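Local structure of ribonuclease VapC (5K8J) at residues Ile36-Val39 and Glu40-Gly44; Ala52-Arg55 and Arg56-Leu59; Ala75-Glu78 and Tyr79-Ile82; Gly87-Arg90 and Arg91-Val94. The protein probably acts as the toxic, magnesium-dependent ribonuclease of a toxin-antitoxin pair, with a PIN-domain fold and a VapB partner that inhibits it. All coordinates share one frame; numbering follows the deposited sequence. Where two conformers were deposited one is given.

Overall arrangement
All four contacts are local: each joins two consecutive segments through residues mostly three or four positions apart, so none closes a long loop and none nests within or crosses another; along the chain they run in series. Contact 1 lies on helix 35-45, directly after strand 31-34, and contact 2 on the next helix, 49-65; E42 OE1 meets R56 NH1 at 2.8 Å between them. Contact 3, on helix 73-86, has its centre about 33 Å from that of contact 2, on the opposite side of the chain's centre. Contact 4 is the turn into helix 93-104. It touches contact 3 through Y79 and V93, and contact 1 through V94, which packs on I36 and E40.

Contact 1 (Ile36-Val39 and Glu40-Gly44); sequences ISRV and ELEGG
R38 and E42, four residues apart on helix 35-45, form a side-on salt bridge in which two nitrogens grip one oxygen. R38 NE reaches E42 OE2 at 2.9 Å on the anti lone pair, and R38 NH2 reaches the same OE2 at 3.1 Å. The oxygen lies 4° out of the guanidinium plane, whereas the carboxylate is turned 58° against that plane. An extended arginine chain meets a glutamate folded back at chi2 (-76°), which brings the two charges together. Both ends have further partners: R38 NH2 also pairs with D77 of the second subunit, and E42 OE1 with R56.

The backbone bonds are regular i to i+4 links, such as L41 N to S37 O at 2.8 Å. Aliphatic carbons also come close to these carbonyl oxygens: L41 CG is 3.2 Å from S37 O, and E40 CG 3.5 Å from I36 O. The polar ends of S37 and E40 turn elsewhere, both to T7, and E40 also pairs with R74 of the VapB chain.

Helix 35-45 follows strand 31-34 and is flanked by three helices: I36, S37 and E40 touch 93-104, L41 meets 7-15, and R38, L41 and E42 lie against 49-65.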
loop_
_atom_site.group_PDB
_atom_site.type_symbol
_atom_site.label_atom_id
_atom_site.label_comp_id
_atom_site.label_asym_id
_atom_site.label_seq_id
_atom_site.Cartn_x
_atom_site.Cartn_y
_atom_site.Cartn_z
ATOM N N ILE B 36 5.370 9.852 18.066
ATOM C CA ILE B 36 6.704 9.527 18.546
ATOM C C ILE B 36 7.208 10.638 19.454
ATOM O O ILE B 36 7.758 10.383 20.532
ATOM C CB ILE B 36 7.679 9.270 17.370
ATOM C CG1 ILE B 36 7.135 8.189 16.419
ATOM C CG2 ILE B 36 9.033 8.896 17.910
ATOM C CD1 ILE B 36 6.736 6.864 17.096
ATOM N N SER B 37 6.983 11.901 19.071
ATOM C CA SER B 37 7.274 12.998 19.981
ATOM C C SER B 37 6.454 12.900 21.262
ATOM O O SER B 37 6.957 13.218 22.352
ATOM C CB SER B 37 7.000 14.349 19.308
ATOM O OG SER B 37 7.748 14.520 18.122
ATOM N N ARG B 38 5.178 12.525 21.153
ATOM C CA ARG B 38 4.384 12.321 22.355
ATOM C C ARG B 38 5.079 11.338 23.294
ATOM O O ARG B 38 5.219 11.613 24.484
ATOM C CB ARG B 38 2.963 11.843 22.026
ATOM C CG ARG B 38 2.170 11.548 23.275
ATOM C CD ARG B 38 0.687 11.242 23.086
ATOM N NE ARG B 38 0.233 10.769 24.394
ATOM C CZ ARG B 38 -0.734 9.888 24.617
ATOM N NH1 ARG B 38 -1.481 9.428 23.636
ATOM N NH2 ARG B 38 -0.971 9.473 25.859
ATOM N N VAL B 39 5.569 10.215 22.776
ATOM C CA VAL B 39 6.247 9.240 23.630
ATOM C C VAL B 39 7.421 9.892 24.347
ATOM O O VAL B 39 7.640 9.688 25.551
ATOM C CB VAL B 39 6.702 8.025 22.809
ATOM C CG1 VAL B 39 7.702 7.177 23.578
ATOM C CG2 VAL B 39 5.465 7.195 22.451
ATOM N N GLU B 40 8.216 10.650 23.608
ATOM C CA GLU B 40 9.357 11.316 24.213
ATOM C C GLU B 40 8.910 12.323 25.259
ATOM O O GLU B 40 9.513 12.397 26.340
ATOM C CB GLU B 40 10.212 11.967 23.127
ATOM C CG GLU B 40 10.803 10.996 22.126
ATOM C CD GLU B 40 11.753 11.728 21.186
ATOM O OE1 GLU B 40 12.890 12.007 21.646
ATOM O OE2 GLU B 40 11.323 12.113 20.053
ATOM N N LEU B 41 7.845 13.090 24.968
ATOM C CA LEU B 41 7.323 14.107 25.898
ATOM C C LEU B 41 6.771 13.470 27.164
ATOM O O LEU B 41 6.940 14.016 28.272
ATOM C CB LEU B 41 6.236 14.928 25.202
ATOM C CG LEU B 41 6.755 15.887 24.135
ATOM C CD1 LEU B 41 5.681 16.268 23.134
ATOM C CD2 LEU B 41 7.316 17.146 24.799
ATOM N N GLU B 42 6.072 12.341 27.014
ATOM C CA GLU B 42 5.500 11.635 28.159
ATOM C C GLU B 42 6.603 11.148 29.081
ATOM O O GLU B 42 6.511 11.284 30.306
ATOM C CB GLU B 42 4.668 10.443 27.676
ATOM C CG GLU B 42 3.406 10.772 26.871
ATOM C CD GLU B 42 2.235 11.275 27.679
ATOM O OE1 GLU B 42 2.419 11.628 28.859
ATOM O OE2 GLU B 42 1.106 11.326 27.114
ATOM N N GLY B 43 7.653 10.559 28.508
ATOM C CA GLY B 43 8.763 10.101 29.328
ATOM C C GLY B 43 9.427 11.238 30.069
ATOM O O GLY B 43 9.763 11.114 31.250
ATOM N N GLY B 44 9.613 12.379 29.392
ATOM C CA GLY B 44 10.261 13.519 30.012
ATOM C C GLY B 44 9.523 14.075 31.220
ATOM O O GLY B 44 10.144 14.605 32.143
#

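Contact 2 (Ala52-Arg55 and Arg56-Leu59); sequences AGLR and RSRL
R56 opens the second segment by donating its N to A52 O at 2.8 Å, while its CB lies 3.1 Å from that same oxygen. Its chain bends at chi2 and chi3 and carries the guanidinium away from A52-R55 to D60 and E42, so this residue joins the segments through backbone and CB alone.

S57 N bonds G53 O at 3.1 Å. In the conformer described, one of two, chi1 of 60° places S57 OG between its own N and carbonyl carbon, 3.1 Å from L54 O, a contact that remains doubtful.

R58 N takes L54 O at 3.0 Å, and the aliphatic start of the side chain covers the same acceptor, with R58 CG 3.2 Å from L54 O. The guanidinium continues to R14 O and, through NH1, to the carbonyls of L62 and P66 of the VapB chain.

L59 N closes the run on R55 O at 2.9 Å; its side chain packs on L41, E42 and V45 of helix 35-45. R55 itself pairs with E48 and D15, packs on P68 of the VapB chain and bonds S70 there only weakly.

The four N-H to O=C bonds, each spanning four residues, are the pattern of a regular alpha-helix, here helix 49-65 of the PIN domain, which borders the antitoxin.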
loop_
_atom_site.group_PDB
_atom_site.type_symbol
_atom_site.label_atom_id
_atom_site.label_comp_id
_atom_site.label_asym_id
_atom_site.label_seq_id
_atom_site.Cartn_x
_atom_site.Cartn_y
_atom_site.Cartn_z
ATOM N N ALA B 52 7.767 17.432 37.569
ATOM C CA ALA B 52 6.799 16.572 36.913
ATOM C C ALA B 52 5.399 17.175 36.939
ATOM O O ALA B 52 4.621 16.979 35.994
ATOM C CB ALA B 52 6.807 15.179 37.564
ATOM N N GLY B 53 5.045 17.864 38.015
ATOM C CA GLY B 53 3.714 18.440 38.104
ATOM C C GLY B 53 3.472 19.456 37.001
ATOM O O GLY B 53 2.468 19.394 36.292
ATOM N N LEU B 54 4.422 20.369 36.798
ATOM C CA LEU B 54 4.225 21.388 35.764
ATOM C C LEU B 54 4.368 20.798 34.373
ATOM O O LEU B 54 3.634 21.179 33.454
ATOM C CB LEU B 54 5.197 22.546 35.957
ATOM C CG LEU B 54 4.809 23.455 37.110
ATOM C CD1 LEU B 54 5.899 24.455 37.291
ATOM C CD2 LEU B 54 3.484 24.162 36.823
ATOM N N ARG B 55 5.287 19.848 34.188
ATOM C CA ARG B 55 5.422 19.247 32.870
ATOM C C ARG B 55 4.172 18.458 32.495
ATOM O O ARG B 55 3.741 18.471 31.340
ATOM C CB ARG B 55 6.674 18.375 32.816
ATOM C CG ARG B 55 7.951 19.210 32.798
ATOM C CD ARG B 55 9.217 18.374 32.665
ATOM N NE ARG B 55 10.339 19.277 32.364
ATOM C CZ ARG B 55 11.591 19.128 32.781
ATOM N NH1 ARG B 55 11.938 18.113 33.550
ATOM N NH2 ARG B 55 12.511 20.019 32.415
ATOM N N ARG B 56 3.581 17.755 33.458
ATOM C CA ARG B 56 2.362 17.007 33.197
ATOM C C ARG B 56 1.229 17.932 32.776
ATOM O O ARG B 56 0.528 17.655 31.790
ATOM C CB ARG B 56 1.962 16.245 34.473
ATOM C CG ARG B 56 0.670 15.430 34.387
ATOM C CD ARG B 56 0.875 14.156 33.607
ATOM N NE ARG B 56 0.688 14.385 32.179
ATOM C CZ ARG B 56 1.187 13.630 31.211
ATOM N NH1 ARG B 56 1.986 12.603 31.479
ATOM N NH2 ARG B 56 0.924 13.935 29.953
ATOM N N SER B 57 0.985 18.988 33.561
ATOM C CA SER B 57 -0.150 19.867 33.290
ATOM C C SER B 57 0.016 20.581 31.953
ATOM O O SER B 57 -0.955 20.725 31.202
ATOM C CB SER B 57 -0.343 20.878 34.427
ATOM O OG SER B 57 0.785 21.706 34.620
ATOM N N ARG B 58 1.234 21.040 31.646
ATOM C CA ARG B 58 1.470 21.767 30.400
ATOM C C ARG B 58 1.430 20.825 29.205
ATOM O O ARG B 58 0.877 21.174 28.157
ATOM C CB ARG B 58 2.802 22.525 30.480
ATOM C CG ARG B 58 2.754 23.612 31.595
ATOM C CD ARG B 58 4.093 24.259 31.879
ATOM N NE ARG B 58 4.562 24.863 30.656
ATOM C CZ ARG B 58 4.324 26.110 30.279
ATOM N NH1 ARG B 58 3.670 26.965 31.059
ATOM N NH2 ARG B 58 4.767 26.501 29.097
ATOM N N LEU B 59 1.973 19.614 29.343
ATOM C CA LEU B 59 1.856 18.661 28.255
ATOM C C LEU B 59 0.402 18.296 28.023
ATOM O O LEU B 59 -0.026 18.140 26.872
ATOM C CB LEU B 59 2.695 17.410 28.530
ATOM C CG LEU B 59 2.635 16.304 27.459
ATOM C CD1 LEU B 59 3.057 16.822 26.086
ATOM C CD2 LEU B 59 3.502 15.085 27.842
#

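Contact 3 (Ala75-Glu78 and Tyr79-Ile82); sequences AADE and YRRI
The R81 guanidinium has D77 O over the centre of one face, 3.8 Å above the plane, and E78 OE1 and a water at its edge. R81 NH2 donates to E78 OE1 at 3.0 Å in a salt bridge. The two planes stand 90° apart: the oxygen lies 7° out of the guanidinium plane, but the nitrogen approaches it from above the carboxylate. A second path joins the pair, because water 2 donates to E78 OE2 and accepts from R81 NE at 3.0 Å. Bends at chi2 of E78 (-77°) and chi3 of R81 curl the two chains toward each other. E78 OE1 is also held by K64 of the third subunit.

R80 is arranged differently. The side chains of D77 and R80 run side by side in the same direction, their flat ends nearly parallel, with D77 OD1 over one face of the guanidinium. The 3.8 Å from D77 OD1 to R80 NH2 is therefore a long, purely charge-based salt bridge, supplemented by water 1, bound 2.6 Å from D77 OD1 and only weakly to R80 NH1. The stronger partner of D77 is R38 of the second subunit.

Beneath these side chains run regular helical bonds, including I82 N to E78 O at 2.9 Å. On helix 73-86, E78 and Y79 pack against helix 93-104, I82 on I120, and A76, D77, Y79 and R80 face helix 35-45 of the second subunit.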
loop_
_atom_site.group_PDB
_atom_site.type_symbol
_atom_site.label_atom_id
_atom_site.label_comp_id
_atom_site.label_asym_id
_atom_site.label_seq_id
_atom_site.Cartn_x
_atom_site.Cartn_y
_atom_site.Cartn_z
ATOM N N ALA B 75 3.785 5.901 6.940
ATOM C CA ALA B 75 5.017 6.481 7.461
ATOM C C ALA B 75 6.176 5.504 7.390
ATOM O O ALA B 75 7.300 5.890 7.071
ATOM C CB ALA B 75 4.799 6.936 8.913
ATOM N N ALA B 76 5.919 4.220 7.665
ATOM C CA ALA B 76 7.002 3.238 7.563
ATOM C C ALA B 76 7.450 3.035 6.123
ATOM O O ALA B 76 8.644 2.806 5.884
ATOM C CB ALA B 76 6.593 1.909 8.205
ATOM N N ASP B 77 6.531 3.118 5.157
ATOM C CA ASP B 77 6.934 3.103 3.752
ATOM C C ASP B 77 7.849 4.280 3.432
ATOM O O ASP B 77 8.834 4.134 2.690
ATOM C CB ASP B 77 5.709 3.150 2.840
ATOM C CG ASP B 77 4.845 1.897 2.903
ATOM O OD1 ASP B 77 5.291 0.833 3.396
ATOM O OD2 ASP B 77 3.691 1.979 2.432
ATOM N N GLU B 78 7.541 5.473 3.960
ATOM C CA GLU B 78 8.441 6.600 3.727
ATOM C C GLU B 78 9.803 6.349 4.380
ATOM O O GLU B 78 10.847 6.661 3.800
ATOM C CB GLU B 78 7.839 7.915 4.257
ATOM C CG GLU B 78 6.689 8.456 3.459
ATOM C CD GLU B 78 7.117 9.145 2.176
ATOM O OE1 GLU B 78 6.222 9.479 1.390
ATOM O OE2 GLU B 78 8.315 9.406 1.980
ATOM N N TYR B 79 9.812 5.777 5.592
ATOM C CA TYR B 79 11.066 5.461 6.251
ATOM C C TYR B 79 11.894 4.522 5.396
ATOM O O TYR B 79 13.100 4.709 5.249
ATOM C CB TYR B 79 10.819 4.853 7.651
ATOM C CG TYR B 79 12.090 4.551 8.402
ATOM C CD1 TYR B 79 12.663 5.501 9.251
ATOM C CD2 TYR B 79 12.754 3.337 8.242
ATOM C CE1 TYR B 79 13.850 5.256 9.903
ATOM C CE2 TYR B 79 13.948 3.087 8.902
ATOM C CZ TYR B 79 14.486 4.060 9.737
ATOM O OH TYR B 79 15.671 3.871 10.399
ATOM N N ARG B 80 11.259 3.514 4.803
ATOM C CA ARG B 80 11.992 2.611 3.919
ATOM C C ARG B 80 12.619 3.379 2.776
ATOM O O ARG B 80 13.789 3.168 2.447
ATOM C CB ARG B 80 11.060 1.510 3.415
ATOM C CG ARG B 80 11.664 0.611 2.320
ATOM C CD ARG B 80 10.631 -0.445 1.825
ATOM N NE ARG B 80 9.533 0.210 1.121
ATOM C CZ ARG B 80 8.306 -0.284 0.978
ATOM N NH1 ARG B 80 7.978 -1.458 1.510
ATOM N NH2 ARG B 80 7.400 0.417 0.303
ATOM N N ARG B 81 11.860 4.277 2.140
ATOM C CA ARG B 81 12.452 5.058 1.053
ATOM C C ARG B 81 13.610 5.919 1.541
ATOM O O ARG B 81 14.588 6.125 0.815
ATOM C CB ARG B 81 11.377 5.909 0.382
ATOM C CG ARG B 81 10.418 5.043 -0.468
ATOM C CD ARG B 81 9.534 5.882 -1.388
ATOM N NE ARG B 81 8.500 6.551 -0.613
ATOM C CZ ARG B 81 7.327 5.997 -0.326
ATOM N NH1 ARG B 81 7.033 4.771 -0.751
ATOM N NH2 ARG B 81 6.448 6.656 0.405
ATOM N N ILE B 82 13.515 6.466 2.754
ATOM C CA ILE B 82 14.618 7.264 3.288
ATOM C C ILE B 82 15.891 6.432 3.405
ATOM O O ILE B 82 16.956 6.846 2.953
ATOM C CB ILE B 82 14.250 7.869 4.652
ATOM C CG1 ILE B 82 13.146 8.908 4.507
ATOM C CG2 ILE B 82 15.465 8.492 5.265
ATOM C CD1 ILE B 82 12.601 9.486 5.861
HETATM O O HOH W 1 4.758 -1.499 2.328
HETATM O O HOH W 2 9.710 9.253 -0.355
#

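Contact 4 (Gly87-Arg90 and Arg91-Val94); sequences GYSR and RKVV
S89 and K92 meet as the chain turns into helix 93-104, and the lysine can be followed outward from its backbone. K92 N donates to S89 O at 3.3 Å, with the donor well above the carbonyl plane, and weakly to S89 OG at 3.2 Å. K92 CB and CG each lie 3.4 Å from S89 OG. With CG beside its own backbone N (chi1 -59°), the lysine stem runs along the serine, and K92 CG also covers part of one face of the R91 guanidinium. After the bend at chi3, K92 CE is still 3.8 Å from S89 OG. The tip then leaves the serine: NZ pairs with D119 and bonds D116 O.

On the other side of the turn, V93 CG2 is 3.3 Å from R90 O and 4.3 Å from Y88 CE1, an apolar contact oblique to the ring. V93 N bonds R90 O only weakly. R90 turns its own guanidinium to D77 and F79 of the VapB chain.

R90-V93 is a type I beta turn, with K92 at the N-cap position of helix 93-104. This is the entry to the helix that carries D95, a predicted magnesium ligand of the PIN-domain site, whose side chain lies about 4 Å from that of K92.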
loop_
_atom_site.group_PDB
_atom_site.type_symbol
_atom_site.label_atom_id
_atom_site.label_comp_id
_atom_site.label_asym_id
_atom_site.label_seq_id
_atom_site.Cartn_x
_atom_site.Cartn_y
_atom_site.Cartn_z
ATOM N N GLY B 87 20.932 5.420 3.284
ATOM C CA GLY B 87 21.596 4.401 4.053
ATOM C C GLY B 87 21.078 4.384 5.472
ATOM O O GLY B 87 20.221 5.168 5.870
ATOM N N TYR B 88 21.622 3.467 6.254
ATOM C CA TYR B 88 21.170 3.264 7.616
ATOM C C TYR B 88 21.943 4.138 8.597
ATOM O O TYR B 88 23.173 4.237 8.534
ATOM C CB TYR B 88 21.356 1.809 8.012
ATOM C CG TYR B 88 20.994 1.521 9.441
ATOM C CD1 TYR B 88 19.703 1.784 9.942
ATOM C CD2 TYR B 88 21.937 0.993 10.304
ATOM C CE1 TYR B 88 19.379 1.512 11.255
ATOM C CE2 TYR B 88 21.612 0.715 11.635
ATOM C CZ TYR B 88 20.338 0.962 12.091
ATOM O OH TYR B 88 20.023 0.683 13.400
ATOM N N SER B 89 21.209 4.741 9.527
ATOM C CA SER B 89 21.814 5.487 10.628
ATOM C C SER B 89 21.066 5.113 11.897
ATOM O O SER B 89 19.916 5.525 12.089
ATOM C CB SER B 89 21.740 6.994 10.399
ATOM O OG SER B 89 22.027 7.689 11.621
ATOM N N ARG B 90 21.704 4.341 12.772
ATOM C CA ARG B 90 21.045 3.984 14.027
ATOM C C ARG B 90 20.733 5.238 14.855
ATOM O O ARG B 90 19.648 5.351 15.453
ATOM C CB ARG B 90 21.936 3.024 14.834
ATOM C CG ARG B 90 21.197 2.416 16.054
ATOM C CD ARG B 90 22.184 1.655 17.004
ATOM N NE ARG B 90 23.270 2.545 17.390
ATOM C CZ ARG B 90 23.132 3.602 18.187
ATOM N NH1 ARG B 90 24.177 4.374 18.443
ATOM N NH2 ARG B 90 21.958 3.887 18.744
ATOM N N ARG B 91 21.663 6.196 14.859
ATOM C CA ARG B 91 21.546 7.413 15.676
ATOM C C ARG B 91 20.347 8.257 15.272
ATOM O O ARG B 91 19.743 8.920 16.121
ATOM C CB ARG B 91 22.819 8.247 15.573
ATOM C CG ARG B 91 22.749 9.560 16.311
ATOM C CD ARG B 91 24.079 10.326 16.197
ATOM N NE ARG B 91 24.315 10.802 14.835
ATOM C CZ ARG B 91 23.759 11.896 14.318
ATOM N NH1 ARG B 91 22.923 12.631 15.046
ATOM N NH2 ARG B 91 24.028 12.244 13.068
ATOM N N LYS B 92 19.948 8.212 14.002
ATOM C CA LYS B 92 18.905 9.105 13.495
ATOM C C LYS B 92 17.580 8.403 13.218
ATOM O O LYS B 92 16.724 8.952 12.518
ATOM C CB LYS B 92 19.417 9.824 12.243
ATOM C CG LYS B 92 20.673 10.662 12.483
ATOM C CD LYS B 92 20.852 11.732 11.405
ATOM C CE LYS B 92 21.338 11.119 10.125
ATOM N NZ LYS B 92 21.589 12.208 9.112
ATOM N N VAL B 93 17.343 7.217 13.784
ATOM C CA VAL B 93 16.084 6.531 13.519
ATOM C C VAL B 93 14.886 7.402 13.895
ATOM O O VAL B 93 13.943 7.550 13.110
ATOM C CB VAL B 93 16.031 5.157 14.224
ATOM C CG1 VAL B 93 14.653 4.549 14.093
ATOM C CG2 VAL B 93 17.096 4.225 13.659
ATOM N N VAL B 94 14.859 7.941 15.119
ATOM C CA VAL B 94 13.689 8.722 15.553
ATOM C C VAL B 94 13.478 9.924 14.639
ATOM O O VAL B 94 12.355 10.191 14.190
ATOM C CB VAL B 94 13.841 9.179 17.015
ATOM C CG1 VAL B 94 12.749 10.195 17.347
ATOM C CG2 VAL B 94 13.732 7.988 17.945
#